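Side-chain contacts in alcohol dehydrogenase (Thermus sp., PDB 4CPD), which probably catalyses the NAD-dependent oxidation of alcohols and the reverse reduction of carbonyl compounds with the help of bound zinc: residues G120-I125 against V341-R346; P140-E145 against A301-L306; G159-G164 against E186-L191; L252-V257 against P272-P277; W80-F85 against L297-V302. One frame throughout, in Å; residues are numbered along the deposited sequence.

Contact 1: G120-I125 against V341-R346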
# COMPACT_ATOMS: atom_id res chain seq x y z
N GLY A 120 23.20 22.88 5.65
CA GLY A 120 23.27 22.07 4.44
C GLY A 120 24.63 21.60 3.94
O GLY A 120 25.65 21.82 4.57
N ALA A 121 24.63 20.95 2.78
CA ALA A 121 25.76 20.16 2.31
C ALA A 121 26.53 20.86 1.20
O ALA A 121 27.67 20.47 0.86
CB ALA A 121 25.29 18.77 1.85
N GLN A 122 25.92 21.87 0.59
CA GLN A 122 26.59 22.67 -0.43
C GLN A 122 27.62 23.64 0.23
O GLN A 122 27.46 24.86 0.27
CB GLN A 122 25.55 23.41 -1.26
CG GLN A 122 24.73 22.47 -2.12
CD GLN A 122 23.42 23.04 -2.60
OE1 GLN A 122 23.17 24.24 -2.50
NE2 GLN A 122 22.58 22.17 -3.16
N ALA A 123 28.68 23.06 0.77
CA ALA A 123 29.60 23.74 1.64
C ALA A 123 30.83 22.86 1.83
O ALA A 123 30.80 21.66 1.53
CB ALA A 123 28.95 24.00 2.96
N GLU A 124 31.91 23.44 2.34
CA GLU A 124 33.16 22.73 2.42
C GLU A 124 33.17 21.72 3.55
O GLU A 124 33.84 20.69 3.45
CB GLU A 124 34.31 23.69 2.60
CG GLU A 124 34.54 24.64 1.45
CD GLU A 124 35.76 25.50 1.69
OE1 GLU A 124 36.85 24.90 1.70
OE2 GLU A 124 35.61 26.73 1.91
N ILE A 125 32.43 22.01 4.62
CA ILE A 125 32.33 21.11 5.77
C ILE A 125 30.86 20.83 6.14
O ILE A 125 30.02 21.74 6.14
CB ILE A 125 33.02 21.68 7.04
CG1 ILE A 125 34.44 22.18 6.75
CG2 ILE A 125 33.06 20.63 8.16
CD1 ILE A 125 35.43 21.09 6.43
N VAL A 341 23.06 18.54 -11.80
CA VAL A 341 24.21 19.37 -11.48
C VAL A 341 24.93 18.86 -10.25
O VAL A 341 24.32 18.63 -9.20
CB VAL A 341 23.81 20.83 -11.22
CG1 VAL A 341 25.06 21.69 -11.03
CG2 VAL A 341 23.00 21.38 -12.37
N LEU A 342 26.23 18.70 -10.39
CA LEU A 342 27.08 18.33 -9.28
C LEU A 342 28.08 19.46 -9.04
O LEU A 342 28.65 19.96 -9.98
CB LEU A 342 27.80 17.03 -9.61
CG LEU A 342 27.42 15.81 -8.82
CD1 LEU A 342 25.93 15.61 -8.76
CD2 LEU A 342 28.10 14.57 -9.38
N LEU A 343 28.24 19.87 -7.79
CA LEU A 343 29.13 20.99 -7.44
C LEU A 343 30.48 20.45 -6.94
O LEU A 343 30.54 19.67 -5.99
CB LEU A 343 28.49 21.85 -6.36
CG LEU A 343 27.52 22.99 -6.76
CD1 LEU A 343 26.83 22.77 -8.09
CD2 LEU A 343 26.50 23.23 -5.64
N VAL A 344 31.56 20.89 -7.57
CA VAL A 344 32.89 20.52 -7.15
C VAL A 344 33.35 21.49 -6.08
O VAL A 344 33.42 22.69 -6.34
CB VAL A 344 33.91 20.55 -8.29
CG1 VAL A 344 35.24 19.99 -7.79
CG2 VAL A 344 33.39 19.76 -9.49
N VAL A 345 33.64 20.99 -4.89
CA VAL A 345 34.12 21.84 -3.80
C VAL A 345 35.61 21.62 -3.54
O VAL A 345 36.08 20.49 -3.29
CB VAL A 345 33.20 21.84 -2.52
CG1 VAL A 345 32.04 20.86 -2.62
CG2 VAL A 345 33.97 21.64 -1.23
N ARG A 346 36.34 22.74 -3.64
CA ARG A 346 37.79 22.75 -3.71
C ARG A 346 38.39 22.76 -2.30
O ARG A 346 38.36 21.75 -1.59
CB ARG A 346 38.26 23.97 -4.54
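Gln122 and Glu124 run alongside Leu343 and Val345 in the same chain direction, with a CA-CA distance of 7.6 Å between Gln122 and Leu343 and of 6.4 Å between Glu124 and Val345, and no hydrogen bond links the two backbones. Side chains span the gap instead. From the end of strand 341-344, Leu343 turns its CD2 methyl onto the aliphatic stem of Gln122, meeting CG at 4.0 Å. Two residues on, Val345 sets CG2 against Glu124, touching CA at 3.9 Å and CG at 4.1 Å. Gln122 thus offers its aliphatic stem, Glu124 its CA and the first part of its side chain. Strand 28-37 of the GroES-like domain pairs antiparallel with strand 341-344 and with strand 125-128, which follows directly after Glu124; this is how the C-terminal end of the chain returns to the catalytic domain in medium-chain dehydrogenases. Side chains of that strand fill in around the contact, Ile37 against Leu343 and Val32 against Val345. Gln122 is the centre of an inverse gamma turn, its neighbours joined by a weak bond from Ala123 N to Ala121 O. Its extended chain (chi2 161°) carries the buried amide away from Leu343, where OE1 bonds to Tyr330 OH and NE2 to Gly36 O. The side chain lies about 7 Å from those of the zinc ligands Cys38 and His59. Glu124 directs OE2 to the backbone N of Arg2.

Contact 2: P140-E145 against A301-L306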
# COMPACT_ATOMS: atom_id res chain seq x y z
N PRO A 140 35.97 0.03 -1.39
CA PRO A 140 37.29 0.48 -1.86
C PRO A 140 37.38 0.89 -3.35
O PRO A 140 38.20 1.74 -3.71
CB PRO A 140 38.21 -0.71 -1.53
CG PRO A 140 37.30 -1.90 -1.38
CD PRO A 140 36.00 -1.36 -0.89
N ASN A 141 36.55 0.33 -4.22
CA ASN A 141 36.70 0.60 -5.65
C ASN A 141 35.60 1.41 -6.29
O ASN A 141 35.17 1.11 -7.41
CB ASN A 141 36.88 -0.72 -6.40
CG ASN A 141 38.06 -0.67 -7.36
OD1 ASN A 141 39.10 -0.07 -7.05
ND2 ASN A 141 37.90 -1.28 -8.54
N LEU A 142 35.15 2.45 -5.59
CA LEU A 142 33.94 3.17 -6.01
C LEU A 142 34.21 4.67 -6.09
O LEU A 142 34.67 5.30 -5.12
CB LEU A 142 32.80 2.87 -5.03
CG LEU A 142 31.50 3.68 -5.18
CD1 LEU A 142 30.79 3.24 -6.41
CD2 LEU A 142 30.58 3.51 -3.98
N SER A 143 33.93 5.25 -7.24
CA SER A 143 34.17 6.66 -7.42
C SER A 143 33.15 7.52 -6.64
O SER A 143 31.93 7.22 -6.62
CB SER A 143 34.11 7.02 -8.89
OG SER A 143 32.77 7.14 -9.35
N PRO A 144 33.62 8.60 -6.00
CA PRO A 144 32.71 9.52 -5.29
C PRO A 144 31.57 10.04 -6.16
O PRO A 144 30.48 10.24 -5.65
CB PRO A 144 33.62 10.70 -4.91
CG PRO A 144 35.01 10.13 -4.90
CD PRO A 144 35.03 8.98 -5.87
N GLU A 145 31.80 10.25 -7.44
CA GLU A 145 30.75 10.77 -8.29
C GLU A 145 29.68 9.73 -8.54
O GLU A 145 28.56 10.06 -8.87
CB GLU A 145 31.28 11.37 -9.61
CG GLU A 145 31.96 10.43 -10.59
CD GLU A 145 33.40 10.06 -10.23
OE1 GLU A 145 33.89 10.31 -9.09
OE2 GLU A 145 34.07 9.46 -11.11
N ALA A 301 22.76 -2.00 0.20
CA ALA A 301 22.56 -2.76 -1.03
C ALA A 301 22.86 -1.91 -2.23
O ALA A 301 23.42 -2.38 -3.20
CB ALA A 301 21.15 -3.28 -1.12
N VAL A 302 22.48 -0.64 -2.17
CA VAL A 302 22.70 0.25 -3.31
C VAL A 302 24.20 0.42 -3.55
O VAL A 302 24.69 0.24 -4.64
CB VAL A 302 22.00 1.60 -3.09
CG1 VAL A 302 22.44 2.63 -4.12
CG2 VAL A 302 20.49 1.40 -3.17
N LEU A 303 24.92 0.71 -2.49
CA LEU A 303 26.38 0.77 -2.56
C LEU A 303 27.02 -0.51 -3.17
O LEU A 303 27.90 -0.44 -4.02
CB LEU A 303 26.98 1.04 -1.17
CG LEU A 303 26.75 2.44 -0.62
CD1 LEU A 303 27.27 2.62 0.81
CD2 LEU A 303 27.38 3.48 -1.51
N ALA A 304 26.60 -1.68 -2.72
CA ALA A 304 27.15 -2.90 -3.28
C ALA A 304 26.91 -2.95 -4.81
O ALA A 304 27.75 -3.40 -5.57
CB ALA A 304 26.57 -4.13 -2.56
N LEU A 305 25.76 -2.46 -5.26
CA LEU A 305 25.45 -2.47 -6.67
C LEU A 305 26.32 -1.45 -7.43
O LEU A 305 26.77 -1.70 -8.57
CB LEU A 305 23.96 -2.19 -6.92
CG LEU A 305 22.95 -3.29 -6.62
CD1 LEU A 305 21.56 -2.72 -6.69
CD2 LEU A 305 23.03 -4.42 -7.61
N LEU A 306 26.54 -0.30 -6.81
CA LEU A 306 27.33 0.75 -7.42
C LEU A 306 28.78 0.28 -7.54
O LEU A 306 29.40 0.34 -8.60
CB LEU A 306 27.25 2.01 -6.58
CG LEU A 306 25.91 2.73 -6.61
CD1 LEU A 306 25.93 3.86 -5.59
CD2 LEU A 306 25.63 3.30 -7.98
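Leu142 divides its two methyls between two leucines one turn apart on helix 295-307. CD1 rests on the base of Leu306, 3.8 Å from its CB and equally 3.8 Å from Leu306 C, so this branch touches backbone as well as side chain. CD2 meets CD2 of Leu303 methyl to methyl at 4.0 Å, the two side chains crossing at about a right angle. With CG of Leu142 opposite its own backbone N (chi1 171°), the isobutyl group extends from the loop towards the helix, and both branches are used. On the other side, Leu303 reaches the contact through the end of its chain, Leu306 through its root. All three leucines are buried, and no polar group bridges the segments. The contact joins two parts of the medium-chain dehydrogenase fold: the connection that follows strand 136-137 of the mixed sheet, and the helix that comes after the last strand, 286-290, of the parallel Rossmann sheet. Further out, Ala147 touches Leu142, Ala150 touches Leu303, and Leu154 of helix 153-163, together with Pro313, packs on Leu306. The loop carrying Leu142 gives way at once to helix 144-147, whose N-cap is Ser143; its OG accepts a hydrogen bond from the backbone N of Arg146, a residue on which Leu306 also packs. Past the helix lies the zinc ligand Asp152, its side chain about 11 Å from that of Leu306.

Contact 3: G159-G164 against E186-L191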
# COMPACT_ATOMS: atom_id res chain seq x y z
N GLY A 159 14.19 2.28 -3.42
CA GLY A 159 13.25 2.04 -2.32
C GLY A 159 11.83 1.97 -2.87
O GLY A 159 11.07 1.04 -2.56
N GLY A 160 11.50 2.94 -3.72
CA GLY A 160 10.19 2.97 -4.32
C GLY A 160 9.86 1.65 -4.97
O GLY A 160 8.75 1.14 -4.80
N LEU A 161 10.82 1.10 -5.70
CA LEU A 161 10.62 -0.12 -6.46
C LEU A 161 10.61 -1.35 -5.57
O LEU A 161 9.80 -2.27 -5.81
CB LEU A 161 11.68 -0.30 -7.52
CG LEU A 161 11.62 0.75 -8.62
CD1 LEU A 161 12.89 0.67 -9.46
CD2 LEU A 161 10.38 0.56 -9.46
N ILE A 162 11.48 -1.40 -4.57
CA ILE A 162 11.42 -2.56 -3.65
C ILE A 162 10.09 -2.61 -2.86
O ILE A 162 9.48 -3.69 -2.71
CB ILE A 162 12.57 -2.57 -2.66
CG1 ILE A 162 13.90 -2.67 -3.40
CG2 ILE A 162 12.44 -3.74 -1.69
CD1 ILE A 162 14.12 -3.94 -4.17
N GLN A 163 9.65 -1.46 -2.37
CA GLN A 163 8.41 -1.37 -1.64
C GLN A 163 7.24 -1.70 -2.56
O GLN A 163 6.26 -2.32 -2.14
CB GLN A 163 8.27 0.01 -0.98
CG GLN A 163 9.16 0.18 0.26
CD GLN A 163 9.44 1.63 0.62
OE1 GLN A 163 8.66 2.52 0.27
NE2 GLN A 163 10.54 1.89 1.32
N GLY A 164 7.38 -1.34 -3.83
CA GLY A 164 6.38 -1.67 -4.85
C GLY A 164 6.40 -3.13 -5.26
O GLY A 164 5.64 -3.54 -6.12
N GLU A 186 16.80 2.64 -14.70
CA GLU A 186 18.00 1.81 -14.67
C GLU A 186 17.82 0.67 -13.69
O GLU A 186 18.12 -0.45 -14.02
CB GLU A 186 19.22 2.65 -14.28
CG GLU A 186 20.56 2.03 -14.63
CD GLU A 186 21.76 2.92 -14.28
OE1 GLU A 186 21.60 4.12 -14.00
OE2 GLU A 186 22.89 2.41 -14.32
N VAL A 187 17.35 0.96 -12.47
CA VAL A 187 17.20 -0.05 -11.43
C VAL A 187 16.23 -1.11 -11.91
O VAL A 187 16.50 -2.31 -11.80
CB VAL A 187 16.65 0.53 -10.12
CG1 VAL A 187 16.29 -0.59 -9.14
CG2 VAL A 187 17.64 1.49 -9.48
N ALA A 188 15.10 -0.66 -12.43
CA ALA A 188 14.07 -1.61 -12.86
C ALA A 188 14.68 -2.63 -13.82
O ALA A 188 14.48 -3.84 -13.69
CB ALA A 188 12.91 -0.89 -13.50
N GLN A 189 15.47 -2.13 -14.76
CA GLN A 189 16.27 -2.99 -15.67
C GLN A 189 17.05 -4.06 -14.95
O GLN A 189 16.84 -5.23 -15.15
CB GLN A 189 17.27 -2.15 -16.45
CG GLN A 189 17.76 -2.83 -17.70
CD GLN A 189 16.71 -2.78 -18.79
OE1 GLN A 189 15.91 -1.85 -18.83
NE2 GLN A 189 16.71 -3.77 -19.67
N VAL A 190 17.91 -3.67 -14.04
CA VAL A 190 18.75 -4.62 -13.33
C VAL A 190 17.95 -5.56 -12.38
O VAL A 190 18.44 -6.64 -12.03
CB VAL A 190 19.83 -3.81 -12.59
CG1 VAL A 190 20.63 -4.67 -11.61
CG2 VAL A 190 20.72 -3.13 -13.63
N LEU A 191 16.74 -5.18 -11.97
CA LEU A 191 15.91 -6.04 -11.16
C LEU A 191 15.03 -6.95 -12.02
O LEU A 191 14.12 -7.60 -11.52
CB LEU A 191 15.08 -5.22 -10.19
CG LEU A 191 15.73 -4.98 -8.82
CD1 LEU A 191 17.13 -4.42 -8.95
CD2 LEU A 191 14.83 -4.05 -7.99
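Leu161 is the main bump of this helix-to-helix contact, its CD1 methyl pushed into the shallow hollow between Val187 and Ala188. CD1 lies 3.6 Å from CG1 of Val187 and 3.8 Å from its CB, so it sits against the branch point of the valine as well as one methyl. The floor of the hollow is backbone: the same CD1 is 3.9 Å from Ala188 N, and Ala188 CB borders it at 4.3 Å. The small side chain of Ala188 probably lets the methyl approach the backbone here. Leu161 and Val187 pass one another in opposite directions, the leucine touching with its end alone. A second, smaller contact joins the next residue, Ile162, to Leu191, one turn beyond Val187. Ile162 bends its CD1 back with chi1 -61° and chi2 -65°, and this methyl meets CD2 of Leu191 at 3.9 Å, the two side chains crossing at about a right angle near the helix C-termini. Helices 153-163 and 179-190 are separated in the chain by strand 171-175 and the glycine-rich turn that follows it, the first beta-alpha step of the Rossmann fold, and they pack side by side against the parallel sheet. Gly160 O bonds to Ser264 OG beneath the first helix, while Ala188 touches Ile196 beneath the second. With all the meeting side chains aliphatic and no hydrogen bond or charge pair between segments, the fit probably rests on shape and, mainly around buried Leu161, Val187 and Ala188, on exclusion of water; Ile162 and Leu191 form the more open margin.

Contact 4: L252-V257 against P272-P277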
# COMPACT_ATOMS: atom_id res chain seq x y z
N LEU A 252 -3.32 9.47 -12.73
CA LEU A 252 -2.77 8.79 -13.88
C LEU A 252 -2.19 7.43 -13.50
O LEU A 252 -2.50 6.42 -14.12
CB LEU A 252 -1.70 9.66 -14.52
CG LEU A 252 -1.48 9.39 -16.00
CD1 LEU A 252 -2.70 9.82 -16.83
CD2 LEU A 252 -0.23 10.13 -16.44
N ALA A 253 -1.37 7.42 -12.45
CA ALA A 253 -0.77 6.19 -11.99
C ALA A 253 -1.82 5.15 -11.64
O ALA A 253 -1.67 3.97 -12.00
CB ALA A 253 0.14 6.46 -10.79
N LEU A 254 -2.87 5.61 -10.96
CA LEU A 254 -3.95 4.73 -10.49
C LEU A 254 -4.86 4.22 -11.61
O LEU A 254 -5.37 3.11 -11.55
CB LEU A 254 -4.75 5.42 -9.39
CG LEU A 254 -3.95 5.52 -8.09
CD1 LEU A 254 -4.57 6.53 -7.16
CD2 LEU A 254 -3.84 4.19 -7.37
N GLU A 255 -5.04 5.02 -12.65
CA GLU A 255 -5.77 4.57 -13.81
C GLU A 255 -4.92 3.57 -14.62
O GLU A 255 -5.38 2.52 -15.05
CB GLU A 255 -6.12 5.78 -14.66
CG GLU A 255 -7.26 5.50 -15.64
CD GLU A 255 -7.67 6.73 -16.43
OE1 GLU A 255 -7.14 7.84 -16.19
OE2 GLU A 255 -8.56 6.58 -17.30
N MET A 256 -3.67 3.94 -14.81
CA MET A 256 -2.75 3.18 -15.64
C MET A 256 -2.47 1.74 -15.13
O MET A 256 -2.47 0.79 -15.91
CB MET A 256 -1.48 4.02 -15.67
CG MET A 256 -0.31 3.52 -16.49
SD MET A 256 1.03 4.74 -16.32
CE MET A 256 0.31 6.21 -17.03
N VAL A 257 -2.24 1.60 -13.83
CA VAL A 257 -1.76 0.34 -13.26
C VAL A 257 -2.81 -0.73 -13.50
O VAL A 257 -4.00 -0.42 -13.50
CB VAL A 257 -1.46 0.47 -11.74
CG1 VAL A 257 -2.74 0.68 -10.94
CG2 VAL A 257 -0.69 -0.74 -11.20
N PRO A 272 -3.31 19.27 -0.46
CA PRO A 272 -3.56 18.52 0.76
C PRO A 272 -4.13 17.14 0.46
O PRO A 272 -4.06 16.24 1.30
CB PRO A 272 -4.57 19.40 1.51
CG PRO A 272 -5.31 20.10 0.41
CD PRO A 272 -4.36 20.26 -0.74
N SER A 273 -4.68 16.96 -0.74
CA SER A 273 -5.37 15.72 -1.07
C SER A 273 -5.50 15.49 -2.59
O SER A 273 -5.21 16.36 -3.41
CB SER A 273 -6.77 15.73 -0.45
OG SER A 273 -7.74 16.15 -1.41
N PHE A 274 -5.93 14.28 -2.94
CA PHE A 274 -6.29 13.92 -4.32
C PHE A 274 -7.40 12.84 -4.32
O PHE A 274 -7.50 12.06 -3.36
CB PHE A 274 -5.05 13.45 -5.10
CG PHE A 274 -4.59 12.06 -4.73
CD1 PHE A 274 -3.68 11.87 -3.70
CD2 PHE A 274 -5.07 10.95 -5.41
CE1 PHE A 274 -3.28 10.59 -3.35
CE2 PHE A 274 -4.67 9.68 -5.07
CZ PHE A 274 -3.77 9.49 -4.04
N PRO A 275 -8.21 12.76 -5.39
CA PRO A 275 -9.31 11.78 -5.41
C PRO A 275 -8.87 10.34 -5.70
O PRO A 275 -8.41 10.03 -6.80
CB PRO A 275 -10.21 12.30 -6.55
CG PRO A 275 -9.28 13.00 -7.49
CD PRO A 275 -8.12 13.52 -6.66
N PHE A 276 -9.00 9.47 -4.70
CA PHE A 276 -8.61 8.07 -4.84
C PHE A 276 -9.85 7.30 -5.21
O PHE A 276 -10.86 7.47 -4.53
CB PHE A 276 -8.08 7.52 -3.52
CG PHE A 276 -7.31 6.25 -3.66
CD1 PHE A 276 -7.97 5.06 -3.88
CD2 PHE A 276 -5.94 6.25 -3.57
CE1 PHE A 276 -7.27 3.88 -4.03
CE2 PHE A 276 -5.22 5.07 -3.73
CZ PHE A 276 -5.89 3.88 -3.95
N PRO A 277 -9.80 6.48 -6.28
CA PRO A 277 -10.97 5.74 -6.72
C PRO A 277 -11.45 4.78 -5.66
O PRO A 277 -10.64 4.03 -5.07
CB PRO A 277 -10.48 4.95 -7.93
CG PRO A 277 -8.99 5.00 -7.88
CD PRO A 277 -8.66 6.28 -7.20
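Leu254 projects from helix 247-256 into a cleft formed by Phe274, Phe276 and Pro277. Its CD1 methyl does most of the work: it lies 3.8 Å from CE2 of Phe274, at the edge of that ring and near its plane, and 4.2 Å from the centroid of the Phe276 ring, 29° off the normal, an off-centre CH-pi contact. CD2 also reaches Phe276, 4.0 Å from CZ. Pro277 closes the cleft with CD, 4.1 Å from CD1 of Leu254. The axes of segments 252-256 and 273-277 run nearly parallel, 13° apart, and come within 9.4 Å. Strand 273-277 belongs to the dimer interface: it pairs antiparallel with a strand of the second subunit, so that the sheet continues from one monomer into the other. Phe276 accordingly serves both sides, meeting Leu254 within its own chain and stacking edge-to-face with Phe288 of the second subunit. An alanine at Leu254 would remove both methyls and would probably open a gap beside Phe276, leaving its ring less firmly fixed for the stack across the interface. Behind the leucine, Val263, Leu286 and Phe288 of the same chain join it to the Rossmann sheet, and Lys284 NZ bonds to the carbonyl oxygens of Leu254, Glu255 and Val257.

Contact 5: W80-F85 against L297-V302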
# COMPACT_ATOMS: atom_id res chain seq x y z
N TRP A 80 36.55 8.01 3.11
CA TRP A 80 35.56 8.45 2.15
C TRP A 80 34.19 7.96 2.59
O TRP A 80 34.01 6.78 2.89
CB TRP A 80 35.87 7.91 0.75
CG TRP A 80 36.92 8.70 0.06
CD1 TRP A 80 38.26 8.48 0.09
CD2 TRP A 80 36.73 9.88 -0.73
NE1 TRP A 80 38.92 9.44 -0.63
CE2 TRP A 80 38.00 10.31 -1.15
CE3 TRP A 80 35.63 10.61 -1.12
CZ2 TRP A 80 38.19 11.44 -1.94
CZ3 TRP A 80 35.82 11.72 -1.92
CH2 TRP A 80 37.09 12.13 -2.32
N VAL A 81 33.23 8.87 2.62
CA VAL A 81 31.90 8.53 3.10
C VAL A 81 30.79 9.19 2.28
O VAL A 81 30.99 10.19 1.58
CB VAL A 81 31.68 8.92 4.57
CG1 VAL A 81 32.59 8.12 5.48
CG2 VAL A 81 31.84 10.44 4.75
N VAL A 82 29.63 8.58 2.40
CA VAL A 82 28.41 9.11 1.90
C VAL A 82 27.31 8.87 2.97
O VAL A 82 27.46 8.06 3.90
CB VAL A 82 28.10 8.48 0.57
CG1 VAL A 82 27.54 7.09 0.77
CG2 VAL A 82 27.09 9.32 -0.20
N GLY A 83 26.21 9.61 2.89
CA GLY A 83 25.16 9.47 3.91
C GLY A 83 23.82 9.81 3.33
O GLY A 83 23.75 10.54 2.35
N PRO A 84 22.76 9.27 3.93
CA PRO A 84 21.39 9.66 3.58
C PRO A 84 21.14 11.16 3.73
O PRO A 84 21.69 11.80 4.61
CB PRO A 84 20.55 8.93 4.61
CG PRO A 84 21.36 7.75 4.96
CD PRO A 84 22.77 8.25 4.98
N PHE A 85 20.30 11.71 2.87
CA PHE A 85 19.91 13.09 2.95
C PHE A 85 19.09 13.42 4.19
O PHE A 85 18.87 14.58 4.48
CB PHE A 85 19.15 13.49 1.70
CG PHE A 85 17.76 12.92 1.59
CD1 PHE A 85 16.67 13.58 2.17
CD2 PHE A 85 17.52 11.78 0.84
CE1 PHE A 85 15.39 13.08 2.02
CE2 PHE A 85 16.24 11.28 0.70
CZ PHE A 85 15.17 11.93 1.29
N LEU A 297 17.48 2.10 4.97
CA LEU A 297 17.09 0.73 4.82
C LEU A 297 17.78 0.10 3.60
O LEU A 297 18.07 -1.07 3.63
CB LEU A 297 15.57 0.62 4.70
CG LEU A 297 15.01 -0.82 4.87
CD1 LEU A 297 15.30 -1.33 6.25
CD2 LEU A 297 13.51 -0.86 4.60
N TYR A 298 18.03 0.89 2.55
CA TYR A 298 18.49 0.41 1.26
C TYR A 298 19.94 0.74 0.93
O TYR A 298 20.52 0.14 0.05
CB TYR A 298 17.61 1.02 0.18
CG TYR A 298 16.14 0.73 0.43
CD1 TYR A 298 15.67 -0.58 0.38
CD2 TYR A 298 15.24 1.75 0.72
CE1 TYR A 298 14.34 -0.86 0.62
CE2 TYR A 298 13.91 1.48 0.96
CZ TYR A 298 13.48 0.18 0.91
OH TYR A 298 12.18 -0.12 1.14
N ILE A 299 20.53 1.69 1.62
CA ILE A 299 21.81 2.24 1.19
C ILE A 299 22.92 1.20 1.07
O ILE A 299 23.73 1.30 0.19
CB ILE A 299 22.25 3.39 2.12
CG1 ILE A 299 23.38 4.18 1.48
CG2 ILE A 299 22.69 2.86 3.48
CD1 ILE A 299 23.64 5.49 2.18
N ASP A 300 22.95 0.19 1.93
CA ASP A 300 24.04 -0.80 1.89
C ASP A 300 23.97 -1.61 0.60
O ASP A 300 25.00 -1.84 -0.04
CB ASP A 300 24.04 -1.69 3.13
CG ASP A 300 24.35 -0.89 4.41
OD1 ASP A 300 25.42 -0.27 4.48
OD2 ASP A 300 23.50 -0.83 5.34
N ALA A 301 22.76 -2.00 0.20
CA ALA A 301 22.56 -2.76 -1.03
C ALA A 301 22.86 -1.91 -2.23
O ALA A 301 23.42 -2.38 -3.20
CB ALA A 301 21.15 -3.28 -1.12
N VAL A 302 22.48 -0.64 -2.17
CA VAL A 302 22.70 0.25 -3.31
C VAL A 302 24.20 0.42 -3.55
O VAL A 302 24.69 0.24 -4.64
CB VAL A 302 22.00 1.60 -3.09
CG1 VAL A 302 22.44 2.63 -4.12
CG2 VAL A 302 20.49 1.40 -3.17
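Ile299 points from helix 295-307 at the run Val82-Gly83-Pro84, and the contact joins the two halves of the medium-chain dehydrogenase fold: strand 80-82 belongs to the mixed sheet of the GroES-like domain, whereas the helix follows the last strand of the Rossmann sheet. The close part is narrow. One methyl, Ile299 CD1, makes every approach, meeting CD of the Pro84 ring at 4.0 Å. CG1 of Val82 stands 4.4 Å from the same methyl and Gly83 C 4.5 Å, so the methyl spans three consecutive residues with proline as its nearest neighbour. An extended chain makes this possible: with chi1 -166° and chi2 167°, Ile299 reaches out straight instead of folding back on its helix, and it crosses Pro84 at about a right angle. Pro84 also packs on Val295 and His296 in the first turn of the helix. Its buried ring lies about 7 Å from the side chain of the zinc ligand Asp152, and the next residue, Phe85, touches the bound NAD and packs on Asp152. By contrast, the helix turns Leu297, Asp300 and Ala301 to the exposed side, and none of them meets strand 80-82 or the loop after it. On this side Asp300 OD1 forms a salt bridge with Arg136 NE, and Ala301 packs on Tyr158. The helix is also kinked on this turn, where the backbone N atoms of Asp300 and Ala301 lack bonds to the turn before. CB of Leu297 lies 4.1 Å above the plane of the Tyr298 ring, over its centre.

None of the five contacts has a hydrogen bond between its own segments, yet their settings differ. Contacts 2 and 5 join wholly buried residues, while contacts 1, 3 and 4 include partly exposed ones: Glu124; Ile162 and Leu191; Pro277. Contacts 2 and 5 use successive turns of helix 295-307 and touch each other, with Pro144 CG 3.5 Å from Trp80 CZ3. Contact 3 meets contact 5 where Gln163 NE2 probably bonds to Tyr298 OH. Contacts 1 and 5 reach the same mixed sheet, although contact 1 alone uses the stems of polar side chains. Contact 4, at the dimer interface, brings in aromatic rings, whereas the side chains that meet in contacts 2, 3 and 5 are aliphatic.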